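Local coordinates for protein ADP-ribosylglycohydrolase (Thermus thermophilus, PDB 2YZV) that belongs to the ADP-ribosylglycohydrolase family, has an all-helical fold and binds two magnesium ions, at residues K77-R88 with R106-A114. Sequence-based numbering, arbitrary orientation.
Sequences KDQMDRYLRWYR and RRALERYAA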
loop_
_atom_site.group_PDB
_atom_site.type_symbol
_atom_site.label_atom_id
_atom_site.label_comp_id
_atom_site.label_asym_id
_atom_site.label_seq_id
_atom_site.Cartn_x
_atom_site.Cartn_y
_atom_site.Cartn_z
ATOM N N LYS A 77 -16.032 -7.260 9.066
ATOM C CA LYS A 77 -16.620 -8.567 8.820
ATOM C C LYS A 77 -16.801 -8.761 7.313
ATOM O O LYS A 77 -16.448 -9.805 6.773
ATOM C CB LYS A 77 -17.969 -8.697 9.533
ATOM C CG LYS A 77 -18.663 -10.017 9.276
ATOM C CD LYS A 77 -19.979 -10.114 10.034
ATOM C CE LYS A 77 -20.671 -11.439 9.746
ATOM N NZ LYS A 77 -19.776 -12.592 10.047
ATOM N N ASP A 78 -17.338 -7.746 6.640
ATOM C CA ASP A 78 -17.550 -7.823 5.198
ATOM C C ASP A 78 -16.215 -7.861 4.460
ATOM O O ASP A 78 -16.082 -8.521 3.431
ATOM C CB ASP A 78 -18.379 -6.633 4.712
ATOM C CG ASP A 78 -18.625 -6.669 3.215
ATOM O OD1 ASP A 78 -17.935 -5.936 2.476
ATOM O OD2 ASP A 78 -19.500 -7.442 2.773
ATOM N N GLN A 79 -15.225 -7.151 4.988
ATOM C CA GLN A 79 -13.908 -7.149 4.365
ATOM C C GLN A 79 -13.384 -8.576 4.322
ATOM O O GLN A 79 -12.919 -9.049 3.283
ATOM C CB GLN A 79 -12.946 -6.270 5.163
ATOM C CG GLN A 79 -13.202 -4.785 4.999
ATOM C CD GLN A 79 -12.499 -3.955 6.052
ATOM O OE1 GLN A 79 -11.470 -4.362 6.599
ATOM N NE2 GLN A 79 -13.042 -2.776 6.334
ATOM N N MET A 80 -13.481 -9.264 5.456
ATOM C CA MET A 80 -13.011 -10.636 5.562
ATOM C C MET A 80 -13.846 -11.611 4.739
ATOM O O MET A 80 -13.311 -12.584 4.213
ATOM C CB MET A 80 -12.966 -11.058 7.034
ATOM C CG MET A 80 -11.866 -10.357 7.830
ATOM S SD MET A 80 -10.192 -10.822 7.294
ATOM C CE MET A 80 -9.894 -12.244 8.374
ATOM N N ASP A 81 -15.149 -11.362 4.622
ATOM C CA ASP A 81 -15.988 -12.240 3.814
ATOM C C ASP A 81 -15.448 -12.189 2.387
ATOM O O ASP A 81 -15.353 -13.211 1.706
ATOM C CB ASP A 81 -17.452 -11.781 3.809
ATOM C CG ASP A 81 -18.152 -12.022 5.134
ATOM O OD1 ASP A 81 -17.852 -13.040 5.792
ATOM O OD2 ASP A 81 -19.018 -11.202 5.506
ATOM N N ARG A 82 -15.083 -10.990 1.944
ATOM C CA ARG A 82 -14.557 -10.812 0.599
ATOM C C ARG A 82 -13.163 -11.413 0.431
ATOM O O ARG A 82 -12.898 -12.076 -0.571
ATOM C CB ARG A 82 -14.538 -9.327 0.231
ATOM C CG ARG A 82 -15.919 -8.691 0.162
ATOM C CD ARG A 82 -15.814 -7.203 -0.129
ATOM N NE ARG A 82 -17.101 -6.519 -0.033
ATOM C CZ ARG A 82 -18.077 -6.619 -0.929
ATOM N NH1 ARG A 82 -17.925 -7.375 -2.008
ATOM N NH2 ARG A 82 -19.212 -5.961 -0.742
ATOM N N TYR A 83 -12.269 -11.188 1.395
ATOM C CA TYR A 83 -10.924 -11.749 1.294
ATOM C C TYR A 83 -11.010 -13.268 1.241
ATOM O O TYR A 83 -10.322 -13.914 0.451
ATOM C CB TYR A 83 -10.046 -11.370 2.494
ATOM C CG TYR A 83 -9.766 -9.897 2.694
ATOM C CD1 TYR A 83 -9.675 -9.018 1.614
ATOM C CD2 TYR A 83 -9.550 -9.388 3.974
ATOM C CE1 TYR A 83 -9.377 -7.668 1.810
ATOM C CE2 TYR A 83 -9.250 -8.049 4.179
ATOM C CZ TYR A 83 -9.166 -7.192 3.098
ATOM O OH TYR A 83 -8.869 -5.866 3.313
ATOM N N LEU A 84 -11.854 -13.833 2.101
ATOM C CA LEU A 84 -12.036 -15.277 2.174
ATOM C C LEU A 84 -12.580 -15.828 0.864
ATOM O O LEU A 84 -12.127 -16.863 0.376
ATOM C CB LEU A 84 -12.991 -15.628 3.319
ATOM C CG LEU A 84 -13.290 -17.111 3.553
ATOM C CD1 LEU A 84 -12.005 -17.851 3.889
ATOM C CD2 LEU A 84 -14.301 -17.257 4.682
ATOM N N ARG A 85 -13.556 -15.125 0.301
ATOM C CA ARG A 85 -14.177 -15.532 -0.952
ATOM C C ARG A 85 -13.150 -15.518 -2.081
ATOM O O ARG A 85 -13.196 -16.354 -2.983
ATOM C CB ARG A 85 -15.346 -14.597 -1.266
ATOM C CG ARG A 85 -16.183 -14.986 -2.467
ATOM C CD ARG A 85 -17.545 -14.308 -2.390
ATOM N NE ARG A 85 -17.425 -12.870 -2.157
ATOM C CZ ARG A 85 -18.439 -12.080 -1.818
ATOM N NH1 ARG A 85 -19.656 -12.585 -1.669
ATOM N NH2 ARG A 85 -18.236 -10.783 -1.624
ATOM N N TRP A 86 -12.221 -14.568 -2.026
ATOM C CA TRP A 86 -11.177 -14.464 -3.040
ATOM C C TRP A 86 -10.102 -15.516 -2.790
ATOM O O TRP A 86 -9.525 -16.070 -3.728
ATOM C CB TRP A 86 -10.555 -13.062 -3.019
ATOM C CG TRP A 86 -9.284 -12.947 -3.815
ATOM C CD1 TRP A 86 -8.011 -13.148 -3.363
ATOM C CD2 TRP A 86 -9.170 -12.642 -5.212
ATOM N NE1 TRP A 86 -7.111 -12.988 -4.389
ATOM C CE2 TRP A 86 -7.795 -12.677 -5.536
ATOM C CE3 TRP A 86 -10.096 -12.343 -6.221
ATOM C CZ2 TRP A 86 -7.322 -12.425 -6.828
ATOM C CZ3 TRP A 86 -9.626 -12.092 -7.508
ATOM C CH2 TRP A 86 -8.250 -12.135 -7.797
ATOM N N TYR A 87 -9.848 -15.789 -1.516
ATOM C CA TYR A 87 -8.850 -16.771 -1.113
ATOM C C TYR A 87 -9.260 -18.185 -1.511
ATOM O O TYR A 87 -8.432 -18.971 -1.970
ATOM C CB TYR A 87 -8.640 -16.699 0.402
ATOM C CG TYR A 87 -7.756 -17.787 0.968
ATOM C CD1 TYR A 87 -6.430 -17.923 0.557
ATOM C CD2 TYR A 87 -8.243 -18.677 1.927
ATOM C CE1 TYR A 87 -5.609 -18.919 1.089
ATOM C CE2 TYR A 87 -7.430 -19.676 2.465
ATOM C CZ TYR A 87 -6.117 -19.789 2.042
ATOM O OH TYR A 87 -5.310 -20.768 2.576
ATOM N N ARG A 88 -10.539 -18.504 -1.336
ATOM C CA ARG A 88 -11.041 -19.831 -1.669
ATOM C C ARG A 88 -11.196 -20.069 -3.168
ATOM O O ARG A 88 -11.101 -21.205 -3.631
ATOM C CB ARG A 88 -12.377 -20.088 -0.966
ATOM C CG ARG A 88 -12.269 -20.133 0.549
ATOM C CD ARG A 88 -13.487 -20.800 1.171
ATOM N NE ARG A 88 -13.390 -20.888 2.626
ATOM C CZ ARG A 88 -12.390 -21.474 3.281
ATOM N NH1 ARG A 88 -11.386 -22.028 2.615
ATOM N NH2 ARG A 88 -12.396 -21.508 4.606
ATOM N N ARG A 106 -3.308 -16.423 5.298
ATOM C CA ARG A 106 -4.151 -17.588 5.053
ATOM C C ARG A 106 -4.669 -18.112 6.385
ATOM O O ARG A 106 -5.808 -18.571 6.483
ATOM C CB ARG A 106 -3.372 -18.687 4.321
ATOM C CG ARG A 106 -2.236 -19.306 5.113
ATOM C CD ARG A 106 -1.574 -20.421 4.316
ATOM N NE ARG A 106 -0.445 -21.014 5.027
ATOM C CZ ARG A 106 0.343 -21.958 4.519
ATOM N NH1 ARG A 106 0.122 -22.418 3.294
ATOM N NH2 ARG A 106 1.350 -22.440 5.234
ATOM N N ARG A 107 -3.829 -18.031 7.411
ATOM C CA ARG A 107 -4.208 -18.481 8.742
ATOM C C ARG A 107 -5.291 -17.567 9.312
ATOM O O ARG A 107 -6.246 -18.034 9.933
ATOM C CB ARG A 107 -2.984 -18.492 9.662
ATOM C CG ARG A 107 -3.289 -18.817 11.116
ATOM C CD ARG A 107 -2.042 -19.313 11.826
ATOM N NE ARG A 107 -0.889 -18.466 11.542
ATOM C CZ ARG A 107 0.361 -18.770 11.872
ATOM N NH1 ARG A 107 0.625 -19.908 12.503
ATOM N NH2 ARG A 107 1.351 -17.945 11.558
ATOM N N ALA A 108 -5.143 -16.265 9.093
ATOM C CA ALA A 108 -6.124 -15.306 9.580
ATOM C C ALA A 108 -7.475 -15.580 8.924
ATOM O O ALA A 108 -8.513 -15.556 9.583
ATOM C CB ALA A 108 -5.667 -13.883 9.273
ATOM N N LEU A 109 -7.461 -15.849 7.623
ATOM C CA LEU A 109 -8.702 -16.122 6.911
ATOM C C LEU A 109 -9.384 -17.396 7.409
ATOM O O LEU A 109 -10.606 -17.435 7.546
ATOM C CB LEU A 109 -8.436 -16.209 5.405
ATOM C CG LEU A 109 -7.919 -14.905 4.785
ATOM C CD1 LEU A 109 -7.663 -15.106 3.302
ATOM C CD2 LEU A 109 -8.931 -13.790 5.001
ATOM N N GLU A 110 -8.604 -18.436 7.687
ATOM C CA GLU A 110 -9.185 -19.680 8.183
ATOM C C GLU A 110 -9.630 -19.520 9.637
ATOM O O GLU A 110 -10.561 -20.191 10.084
ATOM C CB GLU A 110 -8.184 -20.831 8.065
ATOM C CG GLU A 110 -7.880 -21.252 6.630
ATOM C CD GLU A 110 -9.102 -21.772 5.887
ATOM O OE1 GLU A 110 -10.131 -22.063 6.536
ATOM O OE2 GLU A 110 -9.028 -21.905 4.645
ATOM N N ARG A 111 -8.964 -18.634 10.372
ATOM C CA ARG A 111 -9.335 -18.378 11.760
ATOM C C ARG A 111 -10.711 -17.713 11.738
ATOM O O ARG A 111 -11.600 -18.075 12.506
ATOM C CB ARG A 111 -8.308 -17.451 12.424
ATOM C CG ARG A 111 -8.619 -17.081 13.866
ATOM C CD ARG A 111 -7.498 -16.242 14.481
ATOM N NE ARG A 111 -6.275 -17.011 14.731
ATOM C CZ ARG A 111 -5.112 -16.817 14.112
ATOM N NH1 ARG A 111 -4.985 -15.874 13.187
ATOM N NH2 ARG A 111 -4.061 -17.563 14.431
ATOM N N TYR A 112 -10.884 -16.747 10.841
ATOM C CA TYR A 112 -12.157 -16.051 10.703
ATOM C C TYR A 112 -13.253 -17.024 10.265
ATOM O O TYR A 112 -14.367 -17.014 10.798
ATOM C CB TYR A 112 -12.041 -14.923 9.672
ATOM C CG TYR A 112 -13.378 -14.345 9.279
ATOM C CD1 TYR A 112 -14.156 -13.655 10.207
ATOM C CD2 TYR A 112 -13.893 -14.534 7.996
ATOM C CE1 TYR A 112 -15.414 -13.170 9.873
ATOM C CE2 TYR A 112 -15.153 -14.052 7.649
ATOM C CZ TYR A 112 -15.905 -13.372 8.595
ATOM O OH TYR A 112 -17.154 -12.894 8.273
ATOM N N ALA A 113 -12.932 -17.864 9.289
ATOM C CA ALA A 113 -13.894 -18.828 8.774
ATOM C C ALA A 113 -14.410 -19.758 9.864
ATOM O O ALA A 113 -15.570 -20.166 9.841
ATOM C CB ALA A 113 -13.261 -19.645 7.649
ATOM N N ALA A 114 -13.554 -20.081 10.828
ATOM C CA ALA A 114 -13.941 -20.991 11.896
ATOM C C ALA A 114 -14.547 -20.343 13.134
ATOM O O ALA A 114 -15.387 -20.954 13.804
ATOM C CB ALA A 114 -12.745 -21.835 12.305
#
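Leu109 and Tyr112 are the two knobs by which helix 105-115 fits onto helix 76-89. Leu109 drops into a hollow walled by Met80, Tyr83, Leu84 and Tyr87, and its two methyls part there: CD1 presses against CB of Tyr87 at 3.4 Å, while CD2 reaches CB of Tyr83 and CE of Met80. One turn on, Tyr112 fills the next hollow, bounded by Lys77, Met80, Asp81 and Leu84. With CG anti to the backbone N (chi1 169°), its ring reaches across the partner helix to Lys77 and Asp81, and CB of Met80 sits over one face in a CH-pi contact, 3.8 Å from the centroid. Met80 bends at chi2 and chi3, which tucks CE against CB of Tyr112. The phenol is gripped twice: OH donates to Asp81 OD1 at 2.6 Å, approaching from above the carboxylate plane, and accepts a longer bond from Lys77 NZ at 3.2 Å. These bonds should fix the ring in its socket. In return, Leu84 is a bump, its CD2 resting 3.9 Å from CB of Ala113. Towards solvent, Arg88 meets Glu110 end-on, NH1 to OE2 and NH2 to OE1 (3.0 Å), with guanidinium and carboxylate planes 50° apart. Glu110 OE2 also lies at the edge of the Tyr87 ring, whose OH abuts CB of Arg106. On the far side, Asp78 points away from the contact and hydrogen-bonds Ser68 of helix 57-72, so helix 76-89 lies between that helix and helix 105-115. Crossing at -115° with axes 9.9 Å apart, the pair is a knobs-into-holes helix packing at the periphery of the all-helical ADP-ribosylglycohydrolase fold.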